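Agap007691-pb (Anopheles gambiae, PDB 5C98) probably inhibits serine proteases, as other serpins do, though its physiological role is unknown. Local coordinates at residues I79-Q82 against Q83-A86; L48-S51 against M52-P55. All coordinates share one frame; numbering follows the deposited sequence.

Contact 1 of 2, residues I79-Q82 against Q83-A86; sequences IEQQ and QRLA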
ATOM      1  N   ILE A  79      -5.190 -20.374   5.936  1.00 19.48           N
ATOM      2  CA  ILE A  79      -4.647 -19.796   7.166  1.00 20.47           C
ATOM      3  C   ILE A  79      -3.131 -19.899   7.149  1.00 23.02           C
ATOM      4  O   ILE A  79      -2.421 -18.925   7.415  1.00 20.61           O
ATOM      5  CB  ILE A  79      -5.257 -20.505   8.392  1.00 20.20           C
ATOM      6  CG1 ILE A  79      -6.726 -20.110   8.540  1.00 20.51           C
ATOM      7  CG2 ILE A  79      -4.485 -20.169   9.666  1.00 23.06           C
ATOM      8  CD1 ILE A  79      -7.487 -20.999   9.508  1.00 20.75           C
ATOM      9  N   GLU A  80      -2.611 -21.097   6.857  1.00 21.86           N
ATOM     10  CA  GLU A  80      -1.160 -21.276   6.828  1.00 21.64           C
ATOM     11  C   GLU A  80      -0.514 -20.375   5.783  1.00 21.18           C
ATOM     12  O   GLU A  80       0.579 -19.830   6.008  1.00 21.35           O
ATOM     13  CB  GLU A  80      -0.820 -22.737   6.552  1.00 23.88           C
ATOM     14  CG  GLU A  80      -1.188 -23.665   7.709  1.00 29.09           C
ATOM     15  CD  GLU A  80      -0.565 -25.053   7.603  1.00 44.76           C
ATOM     16  OE1 GLU A  80      -0.124 -25.440   6.501  1.00 46.85           O
ATOM     17  OE2 GLU A  80      -0.512 -25.753   8.635  1.00 54.44           O
ATOM     18  N   GLN A  81      -1.167 -20.215   4.633  1.00 19.24           N
ATOM     19  CA  GLN A  81      -0.636 -19.338   3.591  1.00 19.46           C
ATOM     20  C   GLN A  81      -0.594 -17.889   4.078  1.00 18.63           C
ATOM     21  O   GLN A  81       0.404 -17.183   3.890  1.00 19.99           O
ATOM     22  CB  GLN A  81      -1.486 -19.473   2.327  1.00 19.67           C
ATOM     23  CG  GLN A  81      -1.125 -18.515   1.183  1.00 24.78           C
ATOM     24  CD  GLN A  81      -2.187 -18.481   0.076  1.00 21.43           C
ATOM     25  OE1 GLN A  81      -3.132 -17.708   0.127  1.00 22.58           O
ATOM     26  NE2 GLN A  81      -2.034 -19.349  -0.908  1.00 29.35           N
ATOM     27  N   GLN A  82      -1.672 -17.423   4.697  1.00 18.08           N
ATOM     28  CA  GLN A  82      -1.686 -16.052   5.185  1.00 16.68           C
ATOM     29  C   GLN A  82      -0.534 -15.840   6.158  1.00 17.36           C
ATOM     30  O   GLN A  82       0.177 -14.836   6.079  1.00 17.31           O
ATOM     31  CB  GLN A  82      -3.025 -15.750   5.856  1.00 18.57           C
ATOM     32  CG  GLN A  82      -3.284 -14.276   6.135  1.00 17.91           C
ATOM     33  CD  GLN A  82      -2.575 -13.739   7.358  1.00 17.60           C
ATOM     34  OE1 GLN A  82      -2.045 -14.486   8.180  1.00 17.79           O
ATOM     35  NE2 GLN A  82      -2.599 -12.442   7.505  1.00 17.32           N
ATOM     36  N   GLN A  83      -0.319 -16.801   7.052  1.00 17.60           N
ATOM     37  CA  GLN A  83       0.711 -16.653   8.076  1.00 17.24           C
ATOM     38  C   GLN A  83       2.084 -16.532   7.436  1.00 18.50           C
ATOM     39  O   GLN A  83       2.903 -15.708   7.839  1.00 19.35           O
ATOM     40  CB  GLN A  83       0.684 -17.856   9.024  1.00 19.57           C
ATOM     41  CG  GLN A  83      -0.486 -17.876   9.974  1.00 21.79           C
ATOM     42  CD  GLN A  83      -0.509 -19.125  10.821  1.00 22.85           C
ATOM     43  OE1 GLN A  83      -0.699 -20.233  10.320  1.00 28.53           O
ATOM     44  NE2 GLN A  83      -0.252 -18.959  12.105  1.00 28.26           N
ATOM     45  N   ARG A  84       2.370 -17.405   6.478  1.00 18.43           N
ATOM     46  CA  ARG A  84       3.666 -17.406   5.816  1.00 20.02           C
ATOM     47  C   ARG A  84       3.882 -16.105   5.053  1.00 19.30           C
ATOM     48  O   ARG A  84       4.958 -15.494   5.124  1.00 20.04           O
ATOM     49  CB  ARG A  84       3.721 -18.622   4.882  1.00 22.38           C
ATOM     50  CG  ARG A  84       5.033 -18.832   4.166  1.00 32.76           C
ATOM     51  CD  ARG A  84       5.016 -20.159   3.388  1.00 32.23           C
ATOM     52  NE  ARG A  84       3.951 -20.211   2.390  1.00 39.54           N
ATOM     53  CZ  ARG A  84       4.019 -19.642   1.190  1.00 33.15           C
ATOM     54  NH1 ARG A  84       5.101 -18.965   0.834  1.00 32.85           N
ATOM     55  NH2 ARG A  84       3.003 -19.747   0.341  1.00 41.14           N
ATOM     56  N   LEU A  85       2.872 -15.672   4.309  1.00 18.12           N
ATOM     57  CA  LEU A  85       3.029 -14.472   3.494  1.00 17.44           C
ATOM     58  C   LEU A  85       3.148 -13.225   4.352  1.00 18.89           C
ATOM     59  O   LEU A  85       3.938 -12.325   4.032  1.00 17.28           O
ATOM     60  CB  LEU A  85       1.859 -14.340   2.534  1.00 15.82           C
ATOM     61  CG  LEU A  85       1.768 -15.450   1.477  1.00 18.46           C
ATOM     62  CD1 LEU A  85       0.566 -15.171   0.599  1.00 20.31           C
ATOM     63  CD2 LEU A  85       3.010 -15.566   0.621  1.00 19.05           C
ATOM     64  N   ALA A  86       2.374 -13.145   5.436  1.00 17.25           N
ATOM     65  CA  ALA A  86       2.437 -11.971   6.293  1.00 18.98           C
ATOM     66  C   ALA A  86       3.776 -11.872   7.004  1.00 18.86           C
ATOM     67  O   ALA A  86       4.304 -10.775   7.196  1.00 19.69           O
ATOM     68  CB  ALA A  86       1.303 -11.993   7.302  1.00 19.45           C
TER

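Contact 2 of 2, residues L48-S51 against M52-P55; sequences LALS and MFYP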
ATOM      1  N   LEU A  48      -3.839  -9.523   2.608  1.00 13.63           N
ATOM      2  CA  LEU A  48      -3.364 -10.296   3.750  1.00 14.82           C
ATOM      3  C   LEU A  48      -4.201 -10.021   4.984  1.00 14.58           C
ATOM      4  O   LEU A  48      -4.530 -10.950   5.751  1.00 16.26           O
ATOM      5  CB  LEU A  48      -1.891 -10.007   4.030  1.00 13.81           C
ATOM      6  CG  LEU A  48      -0.968 -10.590   2.968  1.00 15.76           C
ATOM      7  CD1 LEU A  48       0.421 -10.041   3.171  1.00 19.61           C
ATOM      8  CD2 LEU A  48      -0.915 -12.129   2.978  1.00 16.44           C
ATOM      9  N   ALA A  49      -4.524  -8.755   5.216  1.00 13.61           N
ATOM     10  CA  ALA A  49      -5.284  -8.415   6.409  1.00 13.35           C
ATOM     11  C   ALA A  49      -6.711  -8.949   6.310  1.00 14.41           C
ATOM     12  O   ALA A  49      -7.222  -9.576   7.242  1.00 15.49           O
ATOM     13  CB  ALA A  49      -5.277  -6.910   6.649  1.00 15.17           C
ATOM     14  N   LEU A  50      -7.372  -8.716   5.186  1.00 14.41           N
ATOM     15  CA  LEU A  50      -8.744  -9.160   5.063  0.50 15.42           C
ATOM     16  C   LEU A  50      -8.841 -10.682   5.099  1.00 16.26           C
ATOM     17  O   LEU A  50      -9.845 -11.228   5.572  1.00 17.07           O
ATOM     18  CB  LEU A  50      -9.330  -8.543   3.789  0.50 18.27           C
ATOM     19  CG  LEU A  50     -10.831  -8.555   3.591  0.50 16.23           C
ATOM     20  CD1 LEU A  50     -11.571  -8.046   4.823  0.50 14.92           C
ATOM     21  CD2 LEU A  50     -11.179  -7.729   2.365  0.50 15.90           C
ATOM     22  N   SER A  51      -7.821 -11.371   4.617  1.00 15.38           N
ATOM     23  CA  SER A  51      -7.809 -12.828   4.584  0.50 16.39           C
ATOM     24  C   SER A  51      -7.946 -13.438   5.970  1.00 15.80           C
ATOM     25  O   SER A  51      -8.345 -14.604   6.094  1.00 17.47           O
ATOM     26  CB  SER A  51      -6.487 -13.322   3.982  0.50 18.88           C
ATOM     27  OG  SER A  51      -6.499 -13.268   2.578  0.50 21.04           O
ATOM     28  N   MET A  52      -7.564 -12.703   7.022  1.00 15.53           N
ATOM     29  CA  MET A  52      -7.715 -13.224   8.384  1.00 14.06           C
ATOM     30  C   MET A  52      -9.167 -13.557   8.678  1.00 17.06           C
ATOM     31  O   MET A  52      -9.446 -14.426   9.502  1.00 16.70           O
ATOM     32  CB  MET A  52      -7.197 -12.211   9.412  1.00 14.77           C
ATOM     33  CG  MET A  52      -5.747 -11.828   9.242  1.00 15.96           C
ATOM     34  SD  MET A  52      -5.089 -10.923  10.655  1.00 17.54           S
ATOM     35  CE  MET A  52      -6.030  -9.398  10.524  1.00 17.87           C
ATOM     36  N   PHE A  53     -10.104 -12.870   8.028  1.00 16.40           N
ATOM     37  CA  PHE A  53     -11.514 -13.147   8.266  1.00 15.91           C
ATOM     38  C   PHE A  53     -12.056 -14.285   7.409  1.00 17.79           C
ATOM     39  O   PHE A  53     -13.180 -14.731   7.641  1.00 17.73           O
ATOM     40  CB  PHE A  53     -12.307 -11.863   8.016  1.00 18.74           C
ATOM     41  CG  PHE A  53     -11.965 -10.781   8.976  1.00 18.43           C
ATOM     42  CD1 PHE A  53     -12.632 -10.693  10.176  1.00 20.34           C
ATOM     43  CD2 PHE A  53     -10.913  -9.904   8.726  1.00 19.86           C
ATOM     44  CE1 PHE A  53     -12.307  -9.709  11.095  1.00 22.89           C
ATOM     45  CE2 PHE A  53     -10.572  -8.924   9.658  1.00 22.95           C
ATOM     46  CZ  PHE A  53     -11.276  -8.833  10.836  1.00 19.89           C
ATOM     47  N   TYR A  54     -11.300 -14.767   6.423  1.00 16.41           N
ATOM     48  CA  TYR A  54     -11.802 -15.823   5.551  1.00 17.08           C
ATOM     49  C   TYR A  54     -12.261 -17.059   6.294  1.00 17.59           C
ATOM     50  O   TYR A  54     -13.326 -17.587   5.947  1.00 18.70           O
ATOM     51  CB  TYR A  54     -10.698 -16.166   4.552  1.00 19.14           C
ATOM     52  CG  TYR A  54     -10.962 -17.270   3.558  1.00 17.53           C
ATOM     53  CD1 TYR A  54     -11.943 -17.126   2.583  1.00 18.05           C
ATOM     54  CD2 TYR A  54     -10.155 -18.390   3.518  1.00 18.89           C
ATOM     55  CE1 TYR A  54     -12.144 -18.086   1.642  1.00 20.85           C
ATOM     56  CE2 TYR A  54     -10.350 -19.369   2.586  1.00 20.32           C
ATOM     57  CZ  TYR A  54     -11.341 -19.210   1.639  1.00 19.95           C
ATOM     58  OH  TYR A  54     -11.543 -20.173   0.677  1.00 23.19           O
ATOM     59  N   PRO A  55     -11.551 -17.553   7.308  1.00 17.36           N
ATOM     60  CA  PRO A  55     -12.047 -18.741   8.024  1.00 18.16           C
ATOM     61  C   PRO A  55     -13.344 -18.504   8.781  1.00 22.49           C
ATOM     62  O   PRO A  55     -14.009 -19.482   9.145  1.00 25.35           O
ATOM     63  CB  PRO A  55     -10.895 -19.083   8.983  1.00 20.44           C
ATOM     64  CG  PRO A  55      -9.722 -18.320   8.482  1.00 25.54           C
ATOM     65  CD  PRO A  55     -10.242 -17.117   7.820  1.00 17.99           C
TER

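Contact 1 of 2, residues I79-Q82 against Q83-A86
Gln81 and Leu85 meet along one flank of an alpha helix, helix 75-89 of the serpin fold, one turn apart. Their side chains run at a slant to each other, and the touch is between Gln81 CG and Leu85 CD1 at 3.8 Å. With CG of Gln81 anti to its backbone N (chi1 175°), the extended chain carries OE1 off to Arg47, while Leu85 turns into helix 43-51 and also reaches Ile17. Ile79 and Gln83 are oriented otherwise: they lie alongside each other and point the same way, with CG2 of Ile79 3.8 Å from OE1 of Gln83. Gln83 NE2, the side-chain amide nitrogen, is hydrogen-bonded to Thr120 O. Arg84 bends at chi3, and its guanidinium comes obliquely near Gln81 CG, while NH1 forms a salt bridge with Asp14. Under these side chains the helix is regular, each carbonyl from Ile79 to Gln82 accepting the N-H four residues on. Leu85 N reaches Gln81 O at 2.9 Å, close to straight at 167°. Gln82 bends at chi2 (-79°), which swings NE2 toward the next turn, where it donates to Leu48 O and lies 3.9 Å from Ala86 CB.

Contact 2 of 2, residues L48-S51 against M52-P55
Ala49 to Met52, Leu50 to Phe53 and Ser51 to Tyr54 are joined by three successive i to i+3 backbone hydrogen bonds, the last closing a type I beta turn as the chain leaves helix 43-51 and tightens into the 3-10 segment at Tyr54 and Pro55. Tyr54 N lies 3.0 Å from Ser51 O. All three donors stand above the planes of the carbonyls they use, Tyr54 N by 67°, as is usual for i to i+3 bonds of turns and 3-10 helix.

The side chains meet those carbonyls in different ways. Met52 starts with CG beside its own backbone N (chi1 -59°) and bends at chi3, so that the chain curls round Ala49 O: CG approaches it to 3.4 Å and the terminal methyl CE to 3.5 Å. Phe53 presents a ring edge instead, with CD2 3.6 Å from Leu50 O and the oxygen near the ring plane. Tyr54 sets CB 3.2 Å from Ser51 O, and the same oxygen is approached by Pro55 CD. With CG anti to the backbone N, the tyrosine ring leads away from the turn, and its hydroxyl is hydrogen-bonded to Pro72 O and to Gln66 NE2. In one of its two conformers, Ser51 OG is hydrogen-bonded to Arg47 O, one turn earlier in the helix.

Nearly all of this is buried. Phe53 packs on Leu169 and Leu171 of strand 169-177 and meets the ring of Phe117 with the planes at about 50°. Tyr54 rests on Phe65 of helix 59-69, as does Leu50 in one of its two conformers, and Met52 and Pro55 face helix 75-89.

Contact 2 comes first along the chain, where helix 43-51 runs out into the loop before helix 59-69; contact 1 follows on helix 75-89. Their centres are about 10 Å apart, on the same side of the molecule's centre, and the two touch directly. Leu85 CB packs 3.6 Å from Leu48 CD2, and Ile79 CG1 lies 3.5 Å from Pro55 CG, so helix 75-89 covers both the helix end and the turn after it. Strand 169-177 touches Ala49 and Phe53 of residues 48-55, and helix 15-32 meets residues 79-86. Together they join helix 43-51 and the turn after it to helix 75-89, two elements near in sequence within the serpin domain.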